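Side-chain contacts in beta-fructofuranosidase (Arthrobacter, PDB 3WPU), which belongs to the levansucrase/invertase family of the beta-fructosidase clan, whose members are built round a five-bladed beta-propeller: residues A[105-108]-A[109-112]; A[227-230]-A[231-234]. All coordinates share one frame; numbering follows the deposited sequence.

Both contacts are local turns of a single propeller-fold chain, each set in a loop that follows a strand of the same curled mixed sheet: interaction 1 after strand 93-102, interaction 2 after strand 213-226. Their centres lie 28 Å apart and their nearest atoms about 18 Å, so they do not touch. In 105-112, R110, which also bonds back to F107 O, joins D108 and H111 in holding a glycerol, probably from the crystallisation liquor, that may mark a pocket. In 227-234 the D229 carboxylate is bonded to backbone amides of its own loop. Interaction 1 thus combines a turn with a glycerol site, whereas interaction 2 is loop structure.

Interaction 1. Residues A[105-108]-A[109-112]; sequences LGFD and DRHV. With GOL (glycerol), chain D.
A 3-10 turn in the loop between strands 93-102 and 115-122 brings R110 back over F107, with a glycerol bound at the guanidinium end. The turn closes through D109 N, which donates to G106 O (2.9 Å), and a weaker bond from R110 N to F107 O. The same F107 carbonyl receives R110 NH1 (2.9 Å), a donor standing well above the carbonyl plane. R110 CG sits between its backbone N and carbonyl carbon (chi1 69°), and the extended chain from there to NE brings the group over F107; the turn about CD-NE lays the guanidinium flat on the phenyl ring, the planes 15° apart and CZ 4.0 Å from the ring centroid, a cation-pi stack with NH1 over the middle of the face. H111 CE1 covers the opposite face of the guanidinium, which also makes a cation-pi contact with W75. Its edge turns to the glycerol, probably from the crystallisation liquor though such molecules often mark pockets: NH1 and NH2 both donate to GOL O3, NH2 at 3.0 Å. The neighbouring hydroxyl GOL O2 donates a hydrogen bond to D108 OD1 (2.6 Å) and takes a nearly straight bond from H111 NE2 (2.9 Å, 177°), while D108 OD2 forms a salt bridge with R446. On the other flank, water 1 accepts from G106 N and donates to D109 OD2 (2.7 Å). Held at F107 O and lying between the F107 ring and H111 CE1, the guanidinium probably has little freedom to turn, and its charge and the D108 carboxylate probably polarise the glycerol hydroxyls they bind.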
loop_
_atom_site.group_PDB
_atom_site.type_symbol
_atom_site.label_atom_id
_atom_site.label_comp_id
_atom_site.label_asym_id
_atom_site.label_seq_id
_atom_site.Cartn_x
_atom_site.Cartn_y
_atom_site.Cartn_z
ATOM N N LEU A 105 -22.914 -4.096 6.126
ATOM C CA LEU A 105 -22.037 -4.928 6.944
ATOM C C LEU A 105 -21.429 -4.153 8.117
ATOM O O LEU A 105 -21.192 -2.947 8.022
ATOM C CB LEU A 105 -20.875 -5.486 6.089
ATOM C CG LEU A 105 -21.320 -6.384 4.950
ATOM C CD1 LEU A 105 -20.176 -6.630 3.957
ATOM C CD2 LEU A 105 -21.870 -7.696 5.442
ATOM N N GLY A 106 -21.192 -4.847 9.230
ATOM C CA GLY A 106 -20.254 -4.330 10.238
ATOM C C GLY A 106 -18.897 -4.126 9.595
ATOM O O GLY A 106 -18.441 -4.986 8.831
ATOM N N PHE A 107 -18.282 -2.973 9.866
ATOM C CA PHE A 107 -17.006 -2.620 9.234
ATOM C C PHE A 107 -15.954 -3.692 9.465
ATOM O O PHE A 107 -15.144 -3.958 8.586
ATOM C CB PHE A 107 -16.507 -1.244 9.730
ATOM C CG PHE A 107 -15.362 -0.685 8.944
ATOM C CD1 PHE A 107 -15.428 -0.595 7.567
ATOM C CD2 PHE A 107 -14.221 -0.208 9.595
ATOM C CE1 PHE A 107 -14.364 -0.089 6.837
ATOM C CE2 PHE A 107 -13.170 0.313 8.882
ATOM C CZ PHE A 107 -13.233 0.380 7.499
ATOM N N ASP A 108 -15.972 -4.358 10.618
ATOM C CA ASP A 108 -14.966 -5.380 10.916
ATOM C C ASP A 108 -15.232 -6.729 10.220
ATOM O O ASP A 108 -14.376 -7.626 10.237
ATOM C CB ASP A 108 -14.839 -5.583 12.426
ATOM C CG ASP A 108 -14.174 -4.414 13.104
ATOM O OD1 ASP A 108 -13.105 -3.984 12.632
ATOM O OD2 ASP A 108 -14.694 -3.951 14.131
ATOM N N ASP A 109 -16.400 -6.866 9.602
ATOM C CA ASP A 109 -16.732 -8.073 8.847
ATOM C C ASP A 109 -16.446 -7.898 7.367
ATOM O O ASP A 109 -16.788 -8.761 6.566
ATOM C CB ASP A 109 -18.198 -8.465 9.058
ATOM C CG ASP A 109 -18.491 -8.873 10.484
ATOM O OD1 ASP A 109 -17.631 -9.507 11.114
ATOM O OD2 ASP A 109 -19.596 -8.557 10.990
ATOM N N ARG A 110 -15.814 -6.782 7.013
ATOM C CA ARG A 110 -15.644 -6.439 5.605
ATOM C C ARG A 110 -14.704 -7.388 4.880
ATOM O O ARG A 110 -14.816 -7.555 3.663
ATOM C CB ARG A 110 -15.113 -5.007 5.453
ATOM C CG ARG A 110 -13.666 -4.748 5.914
ATOM C CD ARG A 110 -13.311 -3.247 5.956
ATOM N NE ARG A 110 -11.942 -2.988 6.418
ATOM C CZ ARG A 110 -11.528 -2.905 7.676
ATOM N NH1 ARG A 110 -12.398 -3.029 8.683
ATOM N NH2 ARG A 110 -10.235 -2.676 7.936
ATOM N N HIS A 111 -13.782 -7.998 5.620
ATOM C CA HIS A 111 -12.664 -8.686 4.969
ATOM C C HIS A 111 -13.107 -9.904 4.171
ATOM O O HIS A 111 -12.595 -10.135 3.074
ATOM C CB HIS A 111 -11.625 -9.081 5.997
ATOM C CG HIS A 111 -11.251 -7.952 6.901
ATOM N ND1 HIS A 111 -10.356 -6.981 6.525
ATOM C CD2 HIS A 111 -11.716 -7.588 8.120
ATOM C CE1 HIS A 111 -10.237 -6.094 7.494
ATOM N NE2 HIS A 111 -11.063 -6.433 8.469
ATOM N N VAL A 112 -14.036 -10.688 4.715
ATOM C CA VAL A 112 -14.519 -11.897 4.027
ATOM C C VAL A 112 -15.594 -11.646 2.975
ATOM O O VAL A 112 -16.032 -12.599 2.315
ATOM C CB VAL A 112 -14.933 -13.041 4.979
ATOM C CG1 VAL A 112 -13.741 -13.497 5.794
ATOM C CG2 VAL A 112 -16.084 -12.629 5.887
HETATM C C1 GOL D . -9.678 -5.807 12.534
HETATM O O1 GOL D . -9.918 -7.159 12.130
HETATM C C2 GOL D . -10.051 -4.861 11.399
HETATM O O2 GOL D . -11.413 -5.068 10.995
HETATM C C3 GOL D . -9.855 -3.430 11.900
HETATM O O3 GOL D . -10.368 -2.500 10.954
HETATM O O HOH W 1 -21.778 -7.719 9.617
#

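Interaction 2. Residues A[227-230]-A[231-234]; sequences QADG and TYYQ
The carboxylate of D229 gathers three successive backbone amides, those of T231, Y232 and Y233, at the bend of the loop after strand 213-226. Its CG is placed between the backbone N and the carbonyl carbon (chi1 65°), which aims both oxygens along the chain ahead. OD1 takes Y233 N (2.9 Å) and OD2 takes Y232 N (2.9 Å), each close to the carboxylate plane and on the syn side; T231 N reaches OD2 (3.0 Å) from far above that plane. Spreading the negative charge over these N-H groups probably stabilises it. A return bond from G230 N to Y233 O (2.8 Å) ties the turn from the opposite direction. Packing is close on the inner side: A228 CB lies 3.1 Å from Q234 O, and the Y233 ring carries Y232 CB over one face while D229 OD1 approaches its CD2 (3.4 Å). The Y233 ring meets F263 edge-to-face, and its OH bonds to L324 O and L310 N. The outer side is looser: the hydroxyl of exposed T231 is linked to D229 O through water 2, which lies 2.7 Å from D229 O, to which it donates, and is also hydrogen-bonded to T231 OG1. The bond from T231 N to D229 OD2 defines an Asx turn, here extended by two further amides so that the D229 carboxylate, together with the G230 N to Y233 O bond, holds the bend of the loop leading toward strand 245-250.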
loop_
_atom_site.group_PDB
_atom_site.type_symbol
_atom_site.label_atom_id
_atom_site.label_comp_id
_atom_site.label_asym_id
_atom_site.label_seq_id
_atom_site.Cartn_x
_atom_site.Cartn_y
_atom_site.Cartn_z
ATOM N N GLN A 227 1.223 -18.352 -6.023
ATOM C CA GLN A 227 0.727 -18.794 -4.721
ATOM C C GLN A 227 1.933 -19.182 -3.871
ATOM O O GLN A 227 2.980 -19.575 -4.395
ATOM C CB GLN A 227 -0.266 -19.936 -4.849
ATOM C CG GLN A 227 0.271 -21.229 -5.347
ATOM C CD GLN A 227 -0.860 -22.207 -5.667
ATOM O OE1 GLN A 227 -1.594 -22.029 -6.636
ATOM N NE2 GLN A 227 -1.004 -23.216 -4.845
ATOM N N ALA A 228 1.790 -19.071 -2.565
ATOM C CA ALA A 228 2.892 -19.360 -1.645
ATOM C C ALA A 228 3.529 -20.727 -1.922
ATOM O O ALA A 228 2.825 -21.731 -2.127
ATOM C CB ALA A 228 2.400 -19.288 -0.206
ATOM N N ASP A 229 4.857 -20.748 -1.944
ATOM C CA ASP A 229 5.619 -21.917 -2.385
ATOM C C ASP A 229 6.148 -22.820 -1.262
ATOM O O ASP A 229 6.307 -24.040 -1.457
ATOM C CB ASP A 229 6.818 -21.448 -3.191
ATOM C CG ASP A 229 7.801 -20.653 -2.351
ATOM O OD1 ASP A 229 7.405 -19.644 -1.736
ATOM O OD2 ASP A 229 8.979 -21.059 -2.250
ATOM N N GLY A 230 6.505 -22.227 -0.128
ATOM C CA GLY A 230 6.922 -22.988 1.044
ATOM C C GLY A 230 8.410 -23.068 1.250
ATOM O O GLY A 230 8.854 -23.621 2.254
ATOM N N THR A 231 9.183 -22.559 0.286
ATOM C CA THR A 231 10.625 -22.391 0.457
ATOM C C THR A 231 10.991 -20.944 0.771
ATOM O O THR A 231 11.795 -20.695 1.668
ATOM C CB THR A 231 11.380 -22.881 -0.796
ATOM O OG1 THR A 231 11.113 -24.272 -0.971
ATOM C CG2 THR A 231 12.869 -22.699 -0.636
ATOM N N TYR A 232 10.389 -19.995 0.051
ATOM C CA TYR A 232 10.570 -18.572 0.319
ATOM C C TYR A 232 9.386 -17.971 1.089
ATOM O O TYR A 232 9.586 -17.153 1.971
ATOM C CB TYR A 232 10.724 -17.801 -0.988
ATOM C CG TYR A 232 11.933 -18.203 -1.824
ATOM C CD1 TYR A 232 13.176 -18.385 -1.247
ATOM C CD2 TYR A 232 11.821 -18.325 -3.173
ATOM C CE1 TYR A 232 14.275 -18.719 -2.014
ATOM C CE2 TYR A 232 12.917 -18.663 -3.945
ATOM C CZ TYR A 232 14.135 -18.859 -3.346
ATOM O OH TYR A 232 15.265 -19.192 -4.120
ATOM N N TYR A 233 8.178 -18.354 0.699
ATOM C CA TYR A 233 6.952 -17.756 1.268
ATOM C C TYR A 233 6.135 -18.844 1.911
ATOM O O TYR A 233 5.882 -19.905 1.313
ATOM C CB TYR A 233 6.206 -16.939 0.186
ATOM C CG TYR A 233 7.159 -16.002 -0.449
ATOM C CD1 TYR A 233 7.688 -14.936 0.260
ATOM C CD2 TYR A 233 7.676 -16.264 -1.717
ATOM C CE1 TYR A 233 8.627 -14.096 -0.275
ATOM C CE2 TYR A 233 8.620 -15.435 -2.273
ATOM C CZ TYR A 233 9.129 -14.376 -1.553
ATOM O OH TYR A 233 10.119 -13.581 -2.067
ATOM N N GLN A 234 5.755 -18.586 3.167
ATOM C CA GLN A 234 5.037 -19.538 3.994
ATOM C C GLN A 234 3.687 -19.954 3.384
ATOM O O GLN A 234 2.984 -19.136 2.802
ATOM C CB GLN A 234 4.782 -18.909 5.359
ATOM C CG GLN A 234 4.391 -19.900 6.431
ATOM C CD GLN A 234 4.034 -19.229 7.741
ATOM O OE1 GLN A 234 3.215 -18.321 7.763
ATOM N NE2 GLN A 234 4.673 -19.669 8.847
HETATM O O HOH W 2 8.691 -25.355 -1.560
#